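Local coordinates for protein lectin (Pleurotus ostreatus, PDB 6T1D) that binds galactose-containing sugars such as melibiose at calcium-containing sites of a mushroom lectin, at residues Asp80-Phe85 with Ala118-Val123; Gly49-Ser54 with Ser126-Met131; Leu33-Trp38 with Thr145-Glu150. All blocks are in the same frame, centred on the assembly; numbering follows the deposited sequence.

Contact 1. Residues Asp80-Phe85 with Ala118-Val123; sequences DDAHTF and AGQNLV. With CA (calcium ion), chain S; GLA (alpha-D-galactopyranose), chain G.
A classic beta bulge brings Asp81 and Ala82 together opposite Gln120, where antiparallel strands 82-87 and 112-121 run up to the calcium site. Gln120 O accepts two backbone bonds, from Asp81 N and from Ala82 N, the latter at 3.1 Å. Gln120 N answers to Ala82 O at 2.9 Å, and farther along Thr84 and Ala118 bond to each other both ways. Beyond the bulge the side chains converge on the metal. Asp80 OD1 and Asp81 OD2 each lie 2.4 Å from the calcium, and Asn121 OD1 lies 2.3 Å from it. Asn121 brings OD1 to the ion because its chi1 of -165° sets CG beside the carbonyl carbon, while ND2 bonds to Ile52 O. Asp81 OD2 also takes Leu122 N (3.1 Å), which comes from above the carboxylate plane, so metal and loop backbone both hold this oxygen. Asp80 OD2 is held by Trp187. Galactose O3 and O4 complete the sphere with Ser126 and Pro127, and Val123 CG2 lies 3.6 Å from galactose O3. The cis peptide joining Asp80 and Asp81 recalls the DcisD calcium motif of PA14-type fungal adhesins.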
# COMPACT_ATOMS: atom_id res chain seq x y z
N ASP A 80 40.13 7.93 6.92
CA ASP A 80 41.21 8.87 6.63
C ASP A 80 41.65 8.52 5.22
O ASP A 80 42.46 7.61 5.04
CB ASP A 80 42.35 8.74 7.65
CG ASP A 80 43.57 9.62 7.32
OD1 ASP A 80 43.60 10.26 6.25
OD2 ASP A 80 44.50 9.67 8.16
N ASP A 81 41.14 9.27 4.24
CA ASP A 81 40.37 10.49 4.49
C ASP A 81 38.88 10.41 4.18
O ASP A 81 38.07 11.04 4.85
CB ASP A 81 40.99 11.64 3.70
CG ASP A 81 42.28 12.13 4.30
OD1 ASP A 81 42.20 12.94 5.25
OD2 ASP A 81 43.37 11.68 3.85
N ALA A 82 38.51 9.65 3.15
CA ALA A 82 37.11 9.59 2.74
C ALA A 82 36.78 8.17 2.32
O ALA A 82 37.66 7.33 2.15
CB ALA A 82 36.83 10.58 1.61
N HIS A 83 35.48 7.91 2.14
CA HIS A 83 35.00 6.57 1.84
C HIS A 83 33.68 6.64 1.08
O HIS A 83 32.95 7.63 1.18
CB HIS A 83 34.83 5.77 3.12
CG HIS A 83 33.78 6.32 4.02
ND1 HIS A 83 34.07 7.19 5.05
CD2 HIS A 83 32.44 6.13 4.06
CE1 HIS A 83 32.96 7.50 5.69
NE2 HIS A 83 31.95 6.87 5.11
N THR A 84 33.39 5.58 0.32
CA THR A 84 32.07 5.35 -0.28
C THR A 84 31.66 3.90 -0.02
O THR A 84 32.39 2.97 -0.39
CB THR A 84 32.06 5.63 -1.78
OG1 THR A 84 32.43 6.99 -2.02
CG2 THR A 84 30.68 5.43 -2.32
N PHE A 85 30.47 3.71 0.53
CA PHE A 85 30.04 2.44 1.09
C PHE A 85 28.96 1.81 0.21
O PHE A 85 27.97 2.46 -0.11
CB PHE A 85 29.51 2.63 2.52
CG PHE A 85 29.66 1.42 3.39
CD1 PHE A 85 28.92 0.27 3.15
CD2 PHE A 85 30.56 1.42 4.45
CE1 PHE A 85 29.08 -0.85 3.96
CE2 PHE A 85 30.72 0.31 5.25
CZ PHE A 85 29.97 -0.84 5.01
N ALA A 118 35.24 2.12 -0.99
CA ALA A 118 36.30 2.74 -1.77
C ALA A 118 36.85 3.89 -0.94
O ALA A 118 36.27 4.98 -0.90
CB ALA A 118 35.79 3.24 -3.12
N GLY A 119 37.97 3.65 -0.26
CA GLY A 119 38.58 4.66 0.57
C GLY A 119 39.53 5.52 -0.22
O GLY A 119 40.06 5.11 -1.25
N GLN A 120 39.74 6.74 0.26
CA GLN A 120 40.55 7.74 -0.42
C GLN A 120 41.50 8.39 0.57
O GLN A 120 41.07 8.83 1.64
CB GLN A 120 39.70 8.84 -1.05
CG GLN A 120 38.84 8.43 -2.21
CD GLN A 120 37.97 9.58 -2.66
OE1 GLN A 120 38.31 10.74 -2.47
NE2 GLN A 120 36.81 9.26 -3.24
N ASN A 121 42.78 8.46 0.21
CA ASN A 121 43.74 9.28 0.93
C ASN A 121 43.92 10.58 0.15
O ASN A 121 44.41 10.56 -0.98
CB ASN A 121 45.07 8.56 1.09
CG ASN A 121 45.95 9.20 2.12
OD1 ASN A 121 45.46 9.90 3.01
ND2 ASN A 121 47.26 8.98 2.02
N LEU A 122 43.55 11.70 0.76
CA LEU A 122 43.49 12.98 0.06
C LEU A 122 44.63 13.92 0.42
O LEU A 122 44.69 15.03 -0.12
CB LEU A 122 42.15 13.67 0.32
CG LEU A 122 40.92 12.86 -0.09
CD1 LEU A 122 39.66 13.63 0.21
CD2 LEU A 122 41.00 12.50 -1.56
N VAL A 123 45.51 13.53 1.32
CA VAL A 123 46.65 14.35 1.70
C VAL A 123 47.91 13.55 1.40
O VAL A 123 48.08 12.44 1.91
CB VAL A 123 46.60 14.75 3.18
CG1 VAL A 123 47.86 15.52 3.53
CG2 VAL A 123 45.34 15.54 3.48
CA CA S . 45.42 11.17 4.94
C1 GLA G . 45.48 15.29 8.74
C2 GLA G . 45.03 14.85 7.35
C3 GLA G . 44.64 13.43 7.32
C4 GLA G . 45.68 12.55 7.87
C5 GLA G . 46.14 13.00 9.27
C6 GLA G . 47.32 12.16 9.70
O2 GLA G . 43.91 15.66 6.94
O3 GLA G . 44.36 13.04 5.90
O4 GLA G . 46.82 12.57 6.98
O5 GLA G . 46.53 14.41 9.29
O6 GLA G . 48.00 12.79 10.77
O HOH W 1 35.50 7.67 -1.81

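Contact 2. Residues Gly49-Ser54 with Ser126-Met131; sequences GSNIIS and SPAGIM. With CA (calcium ion), chain S; GLA (alpha-D-galactopyranose), chain G.
The pyrrolidine ring of Pro127 is flanked on one side by Gly49 O, which meets the proline CA at 3.6 Å in a CA-H...O contact, and on the other by the galactose, whose C6 sits nearest the CD corner of the ring, 3.3 Å from that atom. The peptide groups of Asn51 and Ser126 meet in two different ways. Asn51 N donates to Ser126 O at 2.8 Å along a nearly straight line (164° at the hydrogen) but stands above the carbonyl plane, 48° out of it. The return bond, from Ser126 N to Asn51 O, is longer at 3.3 Å and lies in the plane of its carbonyl. Together they make a single antiparallel bridge between two loops. Beside the bridge, Asn51 CB lies 4.1 Å from Ala128 CB, and Trp40 touches both residues.

The Ser126 hydroxyl serves the metal. Its OG lies between the backbone N and the carbonyl carbon (chi1 74°) and reaches the calcium ion at 2.4 Å, while also bonding to Val123 O. Pro127 O binds the same ion at 2.6 Å, alongside Asp80, Asp81, Asn121 and galactose O3 and O4. Ser126 is therefore gripped at three points, its amide, its carbonyl and its hydroxyl, and the calcium would probably polarise that hydroxyl and strengthen its bond to Val123 O. Ser126 and Pro127 thus contribute uncharged oxygens, a hydroxyl and a peptide carbonyl, so the negative charge at the metal probably comes from Asp80 and Asp81, while the bridge to Asn51 helps position the Ser126 backbone.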
# COMPACT_ATOMS: atom_id res chain seq x y z
N GLY A 49 51.95 4.23 8.75
CA GLY A 49 52.92 5.07 8.10
C GLY A 49 52.26 5.93 7.03
O GLY A 49 51.04 5.94 6.85
N SER A 50 53.09 6.68 6.31
CA SER A 50 52.60 7.59 5.28
C SER A 50 52.24 6.84 4.01
O SER A 50 52.97 5.95 3.56
CB SER A 50 53.64 8.67 4.99
OG SER A 50 53.82 9.53 6.11
N ASN A 51 51.12 7.23 3.40
CA ASN A 51 50.67 6.67 2.13
C ASN A 51 50.36 7.80 1.16
O ASN A 51 50.15 8.96 1.55
CB ASN A 51 49.43 5.78 2.31
CG ASN A 51 49.76 4.45 2.99
OD1 ASN A 51 49.84 4.37 4.21
ND2 ASN A 51 49.92 3.41 2.19
N ILE A 52 50.31 7.44 -0.13
CA ILE A 52 50.15 8.44 -1.19
C ILE A 52 48.67 8.80 -1.35
O ILE A 52 47.78 8.11 -0.87
CB ILE A 52 50.71 7.91 -2.51
CG1 ILE A 52 50.01 6.60 -2.85
CG2 ILE A 52 52.22 7.73 -2.43
CD1 ILE A 52 50.33 6.06 -4.20
N ILE A 53 48.43 9.92 -2.03
CA ILE A 53 47.09 10.18 -2.54
C ILE A 53 46.69 9.02 -3.42
O ILE A 53 47.46 8.59 -4.29
CB ILE A 53 47.04 11.50 -3.32
CG1 ILE A 53 47.39 12.70 -2.44
CG2 ILE A 53 45.70 11.67 -4.02
CD1 ILE A 53 47.20 14.02 -3.14
N SER A 54 45.51 8.46 -3.16
CA SER A 54 45.05 7.31 -3.93
C SER A 54 43.62 6.96 -3.53
O SER A 54 43.13 7.37 -2.47
CB SER A 54 45.96 6.10 -3.74
OG SER A 54 46.10 5.77 -2.36
N SER A 126 50.59 11.13 3.96
CA SER A 126 49.82 11.13 5.19
C SER A 126 49.27 9.74 5.46
O SER A 126 49.18 8.90 4.56
CB SER A 126 48.67 12.14 5.11
OG SER A 126 47.63 11.67 4.27
N PRO A 127 48.89 9.46 6.71
CA PRO A 127 48.25 8.18 7.03
C PRO A 127 46.94 7.97 6.29
O PRO A 127 46.28 8.90 5.83
CB PRO A 127 48.02 8.28 8.54
CG PRO A 127 49.10 9.16 9.01
CD PRO A 127 49.33 10.17 7.92
N ALA A 128 46.56 6.70 6.21
CA ALA A 128 45.36 6.28 5.50
C ALA A 128 44.76 5.07 6.20
O ALA A 128 45.50 4.25 6.76
CB ALA A 128 45.67 5.95 4.04
N GLY A 129 43.43 5.00 6.21
CA GLY A 129 42.75 3.86 6.80
C GLY A 129 41.25 3.99 6.86
O GLY A 129 40.73 5.10 6.98
N ILE A 130 40.53 2.87 6.79
CA ILE A 130 39.08 2.85 6.98
C ILE A 130 38.76 1.93 8.15
O ILE A 130 39.39 0.89 8.33
CB ILE A 130 38.32 2.42 5.71
CG1 ILE A 130 38.57 0.96 5.40
CG2 ILE A 130 38.74 3.24 4.52
CD1 ILE A 130 37.82 0.49 4.20
N MET A 131 37.76 2.33 8.94
CA MET A 131 37.30 1.58 10.10
C MET A 131 35.79 1.52 10.06
O MET A 131 35.13 2.56 9.94
CB MET A 131 37.76 2.25 11.40
CG MET A 131 36.93 1.88 12.66
SD MET A 131 37.57 2.48 14.24
CE MET A 131 38.99 1.44 14.49
CA CA S . 45.42 11.17 4.94
C1 GLA G . 45.48 15.29 8.74
C2 GLA G . 45.03 14.85 7.35
C3 GLA G . 44.64 13.43 7.32
C4 GLA G . 45.68 12.55 7.87
C5 GLA G . 46.14 13.00 9.27
C6 GLA G . 47.32 12.16 9.70
O2 GLA G . 43.91 15.66 6.94
O3 GLA G . 44.36 13.04 5.90
O4 GLA G . 46.82 12.57 6.98
O5 GLA G . 46.53 14.41 9.29
O6 GLA G . 48.00 12.79 10.77

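Contact 3. Residues Leu33-Trp38 with Thr145-Glu150; sequences LSTSKW and TFVTDE. Unlike the reference sequence in segment 33-38: Ser34 (reference Asn), Thr35 (reference Ala).
Val147 presses its CB against Ser36 CB at 3.5 Å, tighter than usual carbon-carbon contact. Its two methyl groups divide the neighbourhood: CG1 lies 3.9 Å from Thr35 OG1, whereas CG2 lies 3.7 Å from Thr35 O. The side chains of Thr35 and Val147 cross at about a right angle, and Thr35, like Ser34, differs from the reference sequence. Ser36 meets Val147 through CB, while its hydroxyl folds back to Leu33 O, which already accepts Ser36 N from the same face of its plane. Both bonds secure the type I turn from Leu33 to Ser36.

The polar centre is a reciprocal pairing of Lys37 and Thr148. Lys37 N donates to Thr148 O (3.0 Å), and Thr148 OG1 donates to Lys37 O at 2.6 Å, in the carbonyl plane. A chi1 of 42° tucks OG1 between the threonine's own backbone N and carbonyl carbon and turns it to face the lysine. The same oxygen also bonds to Ala132 N, so this buried hydroxyl has a partner on each count, as donor and as acceptor.

Lys37 then runs outward in extended form, passing CD over Asp149 CB at 4.0 Å, to a salt bridge between NZ and Glu150 OE1 (3.2 Å). The carboxylate offers its syn lone pair, and the glutamate chain, bent at chi2 (-83°), curls round to do so. Asp149 looks instead to Ser151. In a chain without helices, the contact lies where strand 143-147, at the edge of its sheet beside strand 129-138, runs out into a loop. There it meets the loop entering strand 38-40, with Met131 packed on Ser36 and Val178 of strand 177-180 touching both Lys37 and Glu150.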
# COMPACT_ATOMS: atom_id res chain seq x y z
N LEU A 33 32.72 0.51 17.77
CA LEU A 33 33.98 0.47 17.04
C LEU A 33 35.14 -0.11 17.84
O LEU A 33 36.23 -0.28 17.28
CB LEU A 33 34.37 1.89 16.58
CG LEU A 33 33.49 2.58 15.53
CD1 LEU A 33 33.95 4.01 15.27
CD2 LEU A 33 33.56 1.78 14.28
N SER A 34 34.95 -0.44 19.12
CA SER A 34 36.10 -0.77 19.95
C SER A 34 36.76 -2.10 19.57
O SER A 34 37.89 -2.35 19.98
CB SER A 34 35.71 -0.77 21.43
OG SER A 34 34.76 -1.78 21.73
N THR A 35 36.10 -2.95 18.80
CA THR A 35 36.73 -4.19 18.36
C THR A 35 37.16 -4.15 16.90
O THR A 35 37.67 -5.15 16.38
CB THR A 35 35.81 -5.38 18.61
OG1 THR A 35 34.49 -5.07 18.13
CG2 THR A 35 35.77 -5.71 20.06
N SER A 36 37.02 -3.02 16.23
CA SER A 36 37.38 -2.94 14.82
C SER A 36 38.78 -2.38 14.70
O SER A 36 39.32 -1.77 15.62
CB SER A 36 36.40 -2.07 14.04
OG SER A 36 36.65 -0.72 14.34
N LYS A 37 39.39 -2.63 13.56
CA LYS A 37 40.74 -2.18 13.31
C LYS A 37 40.71 -1.26 12.11
O LYS A 37 39.83 -1.37 11.24
CB LYS A 37 41.70 -3.36 13.06
CG LYS A 37 41.52 -4.52 14.03
CD LYS A 37 42.43 -5.68 13.64
CE LYS A 37 42.18 -6.91 14.50
NZ LYS A 37 42.82 -8.14 13.92
N TRP A 38 41.67 -0.34 12.07
CA TRP A 38 41.91 0.44 10.87
C TRP A 38 42.64 -0.44 9.88
O TRP A 38 43.55 -1.18 10.26
CB TRP A 38 42.73 1.69 11.20
CG TRP A 38 42.07 2.70 12.11
CD1 TRP A 38 42.20 2.79 13.46
CD2 TRP A 38 41.21 3.79 11.72
NE1 TRP A 38 41.47 3.85 13.94
CE2 TRP A 38 40.85 4.48 12.89
CE3 TRP A 38 40.71 4.24 10.49
CZ2 TRP A 38 40.01 5.58 12.88
CZ3 TRP A 38 39.88 5.34 10.48
CH2 TRP A 38 39.53 6.00 11.67
N THR A 145 28.61 -9.13 15.19
CA THR A 145 29.38 -7.95 14.80
C THR A 145 30.53 -8.37 13.89
O THR A 145 31.37 -9.18 14.27
CB THR A 145 29.93 -7.24 16.03
OG1 THR A 145 28.84 -6.73 16.81
CG2 THR A 145 30.88 -6.09 15.65
N PHE A 146 30.55 -7.83 12.68
CA PHE A 146 31.68 -7.95 11.77
C PHE A 146 32.35 -6.59 11.71
O PHE A 146 31.68 -5.56 11.83
CB PHE A 146 31.21 -8.41 10.39
CG PHE A 146 30.44 -9.70 10.41
CD1 PHE A 146 31.08 -10.92 10.30
CD2 PHE A 146 29.06 -9.69 10.55
CE1 PHE A 146 30.37 -12.11 10.32
CE2 PHE A 146 28.34 -10.88 10.58
CZ PHE A 146 29.00 -12.09 10.46
N VAL A 147 33.68 -6.58 11.60
CA VAL A 147 34.48 -5.36 11.68
C VAL A 147 35.48 -5.34 10.54
O VAL A 147 35.68 -6.33 9.84
CB VAL A 147 35.23 -5.20 13.02
CG1 VAL A 147 34.29 -5.29 14.23
CG2 VAL A 147 36.36 -6.20 13.12
N THR A 148 36.11 -4.18 10.35
CA THR A 148 37.24 -4.08 9.44
C THR A 148 38.47 -4.74 10.06
O THR A 148 38.84 -4.44 11.19
CB THR A 148 37.55 -2.62 9.10
OG1 THR A 148 37.47 -1.82 10.29
CG2 THR A 148 36.57 -2.10 8.06
N ASP A 149 39.07 -5.66 9.32
CA ASP A 149 40.29 -6.32 9.76
C ASP A 149 40.92 -6.96 8.53
O ASP A 149 40.59 -6.61 7.39
CB ASP A 149 39.99 -7.32 10.90
CG ASP A 149 38.94 -8.34 10.52
OD1 ASP A 149 38.86 -8.71 9.34
OD2 ASP A 149 38.19 -8.77 11.41
N GLU A 150 41.82 -7.92 8.76
CA GLU A 150 42.56 -8.54 7.66
C GLU A 150 41.70 -9.45 6.80
O GLU A 150 42.17 -9.87 5.73
CB GLU A 150 43.73 -9.34 8.22
CG GLU A 150 43.29 -10.49 9.12
CD GLU A 150 43.01 -10.04 10.54
OE1 GLU A 150 43.26 -8.85 10.86
OE2 GLU A 150 42.53 -10.88 11.34

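From the N terminus, the chain first passes 33-38, which pairs with 145-150 and so closes the widest loop, contact 3. Next comes 49-54, whose partner 126-131 closes contact 2 inside it, and innermost 80-85 returns to 118-123 in contact 1. The three are nested, none crossing another. Contact 1 joins neighbouring strands of the sheet formed by 90-97, 82-87, 112-121, 54-63 and 153-154. Contact 2 brings the loop before strand 54-63 to the entry of strand 129-138, and shares the calcium and galactose with contact 1. Contact 3 joins the loop before strand 38-40 to the end of strand 143-147, which neighbours strand 129-138, and lies about 17 Å from each of the others, centre to centre.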